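Local coordinates for digeranylgeranylglycerophospholipid reductase (Sulfolobus acidocaldarius, PDB 4OPC), which reduces the double bonds of geranylgeranyl chains in archaeal membrane lipid precursors, using a bound FAD, to give saturated phytanyl lipids, at residues A[327-338]-A[424-434]. Residues are numbered along the deposited sequence; the frame is centred on the assembly and turned at random.
Sequences ASGLWDMNICYV and YLNYPRSPSSL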
ATOM      1  N   ALA A 327       0.985 -19.092 -15.301  1.00 13.19           N
ATOM      2  CA  ALA A 327       0.778 -18.813 -13.884  1.00 16.43           C
ATOM      3  C   ALA A 327       1.759 -19.600 -13.012  1.00 15.86           C
ATOM      4  O   ALA A 327       2.356 -19.046 -12.084  1.00 15.64           O
ATOM      5  CB  ALA A 327      -0.646 -19.121 -13.490  1.00 15.99           C
ATOM      6  N   SER A 328       1.937 -20.883 -13.313  1.00 16.65           N
ATOM      7  CA  SER A 328       2.857 -21.708 -12.539  0.55 16.83           C
ATOM      8  C   SER A 328       4.292 -21.219 -12.696  1.00 16.64           C
ATOM      9  O   SER A 328       5.067 -21.211 -11.728  1.00 18.22           O
ATOM     10  CB  SER A 328       2.755 -23.173 -12.959  0.55 19.35           C
ATOM     11  OG  SER A 328       1.437 -23.648 -12.790  0.55 19.14           O
ATOM     12  N   GLY A 329       4.641 -20.809 -13.909  1.00 16.04           N
ATOM     13  CA  GLY A 329       5.973 -20.302 -14.178  1.00 16.16           C
ATOM     14  C   GLY A 329       6.299 -19.006 -13.458  1.00 14.42           C
ATOM     15  O   GLY A 329       7.468 -18.719 -13.194  1.00 18.20           O
ATOM     16  N   LEU A 330       5.265 -18.230 -13.144  1.00 13.28           N
ATOM     17  CA  LEU A 330       5.428 -16.943 -12.485  1.00 13.24           C
ATOM     18  C   LEU A 330       5.015 -17.003 -11.010  1.00 13.62           C
ATOM     19  O   LEU A 330       5.039 -15.990 -10.314  1.00 14.37           O
ATOM     20  CB  LEU A 330       4.594 -15.889 -13.224  1.00 13.18           C
ATOM     21  CG  LEU A 330       5.102 -15.550 -14.633  1.00 12.74           C
ATOM     22  CD1 LEU A 330       4.079 -14.734 -15.388  1.00 14.11           C
ATOM     23  CD2 LEU A 330       6.422 -14.803 -14.582  1.00 18.11           C
ATOM     24  N   TRP A 331       4.661 -18.193 -10.542  1.00 13.36           N
ATOM     25  CA  TRP A 331       4.045 -18.369  -9.219  1.00 13.69           C
ATOM     26  C   TRP A 331       4.938 -17.932  -8.062  1.00 16.04           C
ATOM     27  O   TRP A 331       4.439 -17.609  -6.981  1.00 14.25           O
ATOM     28  CB  TRP A 331       3.628 -19.828  -9.041  1.00 14.92           C
ATOM     29  CG  TRP A 331       2.501 -20.032  -8.071  1.00 15.00           C
ATOM     30  CD1 TRP A 331       2.565 -20.636  -6.849  1.00 17.16           C
ATOM     31  CD2 TRP A 331       1.138 -19.619  -8.244  1.00 15.69           C
ATOM     32  NE1 TRP A 331       1.327 -20.636  -6.257  1.00 17.23           N
ATOM     33  CE2 TRP A 331       0.434 -20.020  -7.094  1.00 16.65           C
ATOM     34  CE3 TRP A 331       0.443 -18.969  -9.270  1.00 16.31           C
ATOM     35  CZ2 TRP A 331      -0.932 -19.770  -6.931  1.00 17.65           C
ATOM     36  CZ3 TRP A 331      -0.912 -18.726  -9.110  1.00 15.29           C
ATOM     37  CH2 TRP A 331      -1.583 -19.121  -7.948  1.00 16.24           C
ATOM     38  N   ASP A 332       6.250 -17.917  -8.283  0.58 17.28           N
ATOM     39  CA  ASP A 332       7.184 -17.460  -7.254  0.58 19.65           C
ATOM     40  C   ASP A 332       6.903 -16.028  -6.828  0.58 16.51           C
ATOM     41  O   ASP A 332       7.296 -15.611  -5.739  0.58 13.49           O
ATOM     42  CB  ASP A 332       8.632 -17.572  -7.734  0.58 20.52           C
ATOM     43  CG  ASP A 332       9.175 -18.977  -7.622  0.58 23.44           C
ATOM     44  OD1 ASP A 332       8.547 -19.809  -6.935  0.58 29.09           O
ATOM     45  OD2 ASP A 332      10.240 -19.241  -8.213  0.58 34.89           O
ATOM     46  N   MET A 333       6.230 -15.273  -7.688  1.00 14.47           N
ATOM     47  CA  MET A 333       5.801 -13.924  -7.330  1.00 13.78           C
ATOM     48  C   MET A 333       4.986 -13.988  -6.044  1.00 14.79           C
ATOM     49  O   MET A 333       5.222 -13.227  -5.099  1.00 14.29           O
ATOM     50  CB  MET A 333       4.946 -13.308  -8.438  1.00 14.84           C
ATOM     51  CG  MET A 333       4.243 -12.023  -8.021  1.00 12.79           C
ATOM     52  SD  MET A 333       5.430 -10.702  -7.689  1.00 14.71           S
ATOM     53  CE  MET A 333       4.412  -9.545  -6.780  1.00 14.97           C
ATOM     54  N   ASN A 334       4.032 -14.911  -6.017  1.00 12.97           N
ATOM     55  CA  ASN A 334       3.157 -15.075  -4.864  1.00 12.84           C
ATOM     56  C   ASN A 334       3.927 -15.564  -3.652  1.00 14.13           C
ATOM     57  O   ASN A 334       3.765 -15.036  -2.557  1.00 14.99           O
ATOM     58  CB  ASN A 334       2.051 -16.072  -5.177  1.00 12.89           C
ATOM     59  CG  ASN A 334       1.027 -15.525  -6.135  1.00 13.88           C
ATOM     60  OD1 ASN A 334       0.599 -14.384  -6.006  1.00 15.26           O
ATOM     61  ND2 ASN A 334       0.620 -16.340  -7.094  1.00 13.84           N
ATOM     62  N   ILE A 335       4.758 -16.581  -3.846  1.00 14.64           N
ATOM     63  CA  ILE A 335       5.517 -17.141  -2.730  1.00 16.96           C
ATOM     64  C   ILE A 335       6.407 -16.076  -2.083  1.00 18.13           C
ATOM     65  O   ILE A 335       6.400 -15.899  -0.855  1.00 17.24           O
ATOM     66  CB  ILE A 335       6.385 -18.317  -3.183  1.00 19.25           C
ATOM     67  CG1 ILE A 335       5.540 -19.385  -3.894  1.00 21.21           C
ATOM     68  CG2 ILE A 335       7.149 -18.892  -1.992  1.00 19.38           C
ATOM     69  CD1 ILE A 335       4.353 -19.859  -3.099  1.00 22.44           C
ATOM     70  N   CYS A 336       7.154 -15.357  -2.914  1.00 15.33           N
ATOM     71  CA  CYS A 336       8.043 -14.291  -2.450  1.00 15.62           C
ATOM     72  C   CYS A 336       7.255 -13.202  -1.738  1.00 14.51           C
ATOM     73  O   CYS A 336       7.585 -12.829  -0.603  1.00 14.48           O
ATOM     74  CB  CYS A 336       8.813 -13.693  -3.641  1.00 17.78           C
ATOM     75  SG  CYS A 336       9.786 -12.148  -3.343  1.00 21.10           S
ATOM     76  N   TYR A 337       6.197 -12.700  -2.373  1.00 12.91           N
ATOM     77  CA  TYR A 337       5.470 -11.582  -1.776  1.00 12.10           C
ATOM     78  C   TYR A 337       4.760 -11.947  -0.478  1.00 12.73           C
ATOM     79  O   TYR A 337       4.799 -11.171   0.481  1.00 12.80           O
ATOM     80  CB  TYR A 337       4.493 -10.918  -2.759  1.00 12.10           C
ATOM     81  CG  TYR A 337       3.925  -9.686  -2.130  1.00 11.68           C
ATOM     82  CD1 TYR A 337       4.668  -8.511  -2.070  1.00 12.30           C
ATOM     83  CD2 TYR A 337       2.689  -9.705  -1.501  1.00 13.02           C
ATOM     84  CE1 TYR A 337       4.170  -7.384  -1.437  1.00 11.38           C
ATOM     85  CE2 TYR A 337       2.193  -8.581  -0.866  1.00 12.79           C
ATOM     86  CZ  TYR A 337       2.945  -7.426  -0.833  1.00 11.28           C
ATOM     87  OH  TYR A 337       2.489  -6.302  -0.192  1.00 13.49           O
ATOM     88  N   VAL A 338       4.113 -13.108  -0.441  1.00 12.59           N
ATOM     89  CA  VAL A 338       3.469 -13.552   0.796  1.00 14.37           C
ATOM     90  C   VAL A 338       4.492 -13.712   1.926  1.00 14.94           C
ATOM     91  O   VAL A 338       4.239 -13.277   3.052  1.00 14.91           O
ATOM     92  CB  VAL A 338       2.646 -14.841   0.577  1.00 16.18           C
ATOM     93  CG1 VAL A 338       2.187 -15.414   1.903  1.00 18.80           C
ATOM     94  CG2 VAL A 338       1.446 -14.548  -0.333  1.00 17.48           C
ATOM     95  N   TYR A 424      -1.905 -18.189   5.243  1.00 17.27           N
ATOM     96  CA  TYR A 424      -0.979 -17.555   4.310  1.00 16.10           C
ATOM     97  C   TYR A 424       0.414 -18.171   4.326  1.00 21.35           C
ATOM     98  O   TYR A 424       1.066 -18.231   3.282  1.00 23.09           O
ATOM     99  CB  TYR A 424      -0.941 -16.033   4.512  1.00 16.99           C
ATOM    100  CG  TYR A 424      -2.071 -15.364   3.789  1.00 14.74           C
ATOM    101  CD1 TYR A 424      -3.387 -15.505   4.230  1.00 15.45           C
ATOM    102  CD2 TYR A 424      -1.840 -14.635   2.628  1.00 15.90           C
ATOM    103  CE1 TYR A 424      -4.426 -14.911   3.560  1.00 13.87           C
ATOM    104  CE2 TYR A 424      -2.878 -14.032   1.945  1.00 15.29           C
ATOM    105  CZ  TYR A 424      -4.173 -14.172   2.416  1.00 14.28           C
ATOM    106  OH  TYR A 424      -5.208 -13.580   1.732  1.00 16.30           O
ATOM    107  N   LEU A 425       0.861 -18.641   5.486  1.00 23.53           N
ATOM    108  CA  LEU A 425       2.128 -19.372   5.562  1.00 29.25           C
ATOM    109  C   LEU A 425       2.036 -20.710   4.825  1.00 30.25           C
ATOM    110  O   LEU A 425       3.053 -21.314   4.475  1.00 35.31           O
ATOM    111  CB  LEU A 425       2.566 -19.565   7.017  1.00 36.96           C
ATOM    112  CG  LEU A 425       2.837 -18.250   7.759  1.00 50.37           C
ATOM    113  CD1 LEU A 425       3.322 -18.499   9.179  1.00 49.40           C
ATOM    114  CD2 LEU A 425       3.832 -17.386   6.993  1.00 40.11           C
ATOM    115  N   ASN A 426       0.811 -21.156   4.568  1.00 22.28           N
ATOM    116  CA  ASN A 426       0.571 -22.339   3.747  1.00 23.66           C
ATOM    117  C   ASN A 426      -0.043 -21.969   2.399  1.00 23.10           C
ATOM    118  O   ASN A 426      -0.912 -22.673   1.881  1.00 23.19           O
ATOM    119  CB  ASN A 426      -0.324 -23.333   4.486  1.00 26.79           C
ATOM    120  CG  ASN A 426       0.354 -23.931   5.701  1.00 30.71           C
ATOM    121  OD1 ASN A 426       1.274 -24.740   5.576  1.00 35.09           O
ATOM    122  ND2 ASN A 426      -0.096 -23.536   6.886  1.00 34.63           N
ATOM    123  N   TYR A 427       0.412 -20.853   1.838  1.00 23.32           N
ATOM    124  CA  TYR A 427      -0.040 -20.411   0.531  1.00 21.01           C
ATOM    125  C   TYR A 427       0.137 -21.542  -0.493  1.00 18.58           C
ATOM    126  O   TYR A 427       1.145 -22.244  -0.466  1.00 20.58           O
ATOM    127  CB  TYR A 427       0.743 -19.160   0.103  1.00 18.46           C
ATOM    128  CG  TYR A 427       0.171 -18.548  -1.152  1.00 16.03           C
ATOM    129  CD1 TYR A 427      -0.854 -17.606  -1.085  1.00 17.03           C
ATOM    130  CD2 TYR A 427       0.618 -18.952  -2.407  1.00 15.96           C
ATOM    131  CE1 TYR A 427      -1.409 -17.072  -2.238  1.00 15.41           C
ATOM    132  CE2 TYR A 427       0.070 -18.432  -3.557  1.00 16.32           C
ATOM    133  CZ  TYR A 427      -0.935 -17.491  -3.473  1.00 15.69           C
ATOM    134  OH  TYR A 427      -1.470 -16.977  -4.626  1.00 17.66           O
ATOM    135  N   PRO A 428      -0.848 -21.717  -1.397  1.00 18.16           N
ATOM    136  CA  PRO A 428      -0.828 -22.800  -2.389  1.00 19.65           C
ATOM    137  C   PRO A 428       0.467 -22.825  -3.185  1.00 18.91           C
ATOM    138  O   PRO A 428       0.913 -21.778  -3.645  1.00 19.08           O
ATOM    139  CB  PRO A 428      -1.970 -22.438  -3.340  1.00 29.85           C
ATOM    140  CG  PRO A 428      -2.849 -21.538  -2.594  1.00 27.90           C
ATOM    141  CD  PRO A 428      -2.063 -20.891  -1.493  1.00 18.94           C
ATOM    142  N   ARG A 429       1.056 -24.001  -3.358  1.00 23.06           N
ATOM    143  CA  ARG A 429       2.326 -24.102  -4.066  1.00 22.36           C
ATOM    144  C   ARG A 429       2.150 -24.090  -5.580  1.00 25.62           C
ATOM    145  O   ARG A 429       3.120 -23.961  -6.317  1.00 24.60           O
ATOM    146  CB  ARG A 429       3.087 -25.355  -3.627  1.00 27.21           C
ATOM    147  CG  ARG A 429       3.374 -25.416  -2.136  1.00 34.41           C
ATOM    148  CD  ARG A 429       4.062 -24.148  -1.651  1.00 50.90           C
ATOM    149  NE  ARG A 429       5.282 -23.867  -2.401  1.00 55.56           N
ATOM    150  CZ  ARG A 429       6.240 -23.039  -1.994  1.00 62.69           C
ATOM    151  NH1 ARG A 429       6.127 -22.410  -0.830  1.00 51.70           N
ATOM    152  NH2 ARG A 429       7.317 -22.849  -2.748  1.00 57.12           N
ATOM    153  N   SER A 430       0.911 -24.230  -6.034  1.00 22.67           N
ATOM    154  CA  SER A 430       0.614 -24.199  -7.459  1.00 25.00           C
ATOM    155  C   SER A 430      -0.782 -23.613  -7.671  1.00 25.75           C
ATOM    156  O   SER A 430      -1.579 -23.570  -6.743  1.00 24.75           O
ATOM    157  CB  SER A 430       0.701 -25.604  -8.051  1.00 31.29           C
ATOM    158  OG  SER A 430      -0.505 -26.304  -7.835  1.00 32.94           O
ATOM    159  N   PRO A 431      -1.078 -23.144  -8.893  1.00 20.86           N
ATOM    160  CA  PRO A 431      -2.394 -22.575  -9.212  1.00 20.68           C
ATOM    161  C   PRO A 431      -3.564 -23.528  -8.984  1.00 20.93           C
ATOM    162  O   PRO A 431      -4.676 -23.075  -8.711  1.00 24.66           O
ATOM    163  CB  PRO A 431      -2.277 -22.265 -10.705  1.00 25.77           C
ATOM    164  CG  PRO A 431      -0.839 -22.019 -10.917  1.00 26.42           C
ATOM    165  CD  PRO A 431      -0.118 -22.947  -9.995  1.00 24.97           C
ATOM    166  N   SER A 432      -3.319 -24.828  -9.098  1.00 23.33           N
ATOM    167  CA  SER A 432      -4.388 -25.810  -8.996  1.00 25.04           C
ATOM    168  C   SER A 432      -5.044 -25.800  -7.619  1.00 23.84           C
ATOM    169  O   SER A 432      -6.176 -26.247  -7.466  1.00 29.72           O
ATOM    170  CB  SER A 432      -3.868 -27.213  -9.329  1.00 25.32           C
ATOM    171  OG  SER A 432      -2.840 -27.594  -8.432  1.00 46.24           O
ATOM    172  N   SER A 433      -4.335 -25.275  -6.625  1.00 23.57           N
ATOM    173  CA  SER A 433      -4.839 -25.246  -5.253  1.00 25.58           C
ATOM    174  C   SER A 433      -5.344 -23.872  -4.821  1.00 23.98           C
ATOM    175  O   SER A 433      -5.734 -23.688  -3.669  1.00 23.62           O
ATOM    176  CB  SER A 433      -3.753 -25.704  -4.274  1.00 26.57           C
ATOM    177  OG  SER A 433      -3.305 -27.011  -4.598  1.00 45.09           O
ATOM    178  N   LEU A 434      -5.342 -22.909  -5.736  1.00 21.96           N
ATOM    179  CA  LEU A 434      -5.725 -21.545  -5.384  1.00 18.22           C
ATOM    180  C   LEU A 434      -7.173 -21.445  -4.925  1.00 21.72           C
ATOM    181  O   LEU A 434      -7.468 -20.789  -3.936  1.00 20.13           O
ATOM    182  CB  LEU A 434      -5.502 -20.597  -6.563  1.00 18.60           C
ATOM    183  CG  LEU A 434      -5.861 -19.134  -6.308  1.00 19.69           C
ATOM    184  CD1 LEU A 434      -4.922 -18.521  -5.280  1.00 17.75           C
ATOM    185  CD2 LEU A 434      -5.822 -18.353  -7.617  1.00 20.04           C
TER
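Trp331 makes the one hydrogen bond between 327-338 and 424-434. Its NE1 donates to Pro428 O over 2.9 Å, nearly straight at 174°. The oxygen lies in the indole plane, while the donor sits above the carbonyl plane. The indole CG is anti to the backbone N (chi1 -154°), which directs the ring toward residues 427-431.

Pro431 CG makes a CH-pi contact over one indole face, 3.9 Å from the centroid of the six-membered ring. Asn334 ND2 lies over the opposite face, toward the rim. The Tyr427 ring is inclined at 38° to the indole, with its CE2 3.8 Å from Trp331 CZ2. Asn334 CB also presses on Tyr427 CE2, at 3.5 Å. The polar ends here bond elsewhere: Tyr427 OH to Tyr277 O, Asn334 OD1 to Met279 N and Asn334 ND2 to Thr278 OG1.

Aliphatic groups make further contacts. Ala327 CB meets Pro431 CG. Ile335 CD1 sits over the centre of the Arg429 guanidinium and also meets Tyr427 CD2 at 3.9 Å. Val338 CG2 touches Tyr427 CD1, and its CG1 approaches Tyr424 O at 3.3 Å.

A leucine in place of Trp331 would probably leave Pro428 O without its donor and Pro431 without its aromatic face.

The contact joins helix 327-330 and the first turns of helix 332-357 to the end of helix 410-425 and the linker to helix 434-452. The bond sets the indole edge; Pro431 and Asn334 limit its tilt. Apolar and aromatic packing does most of the holding.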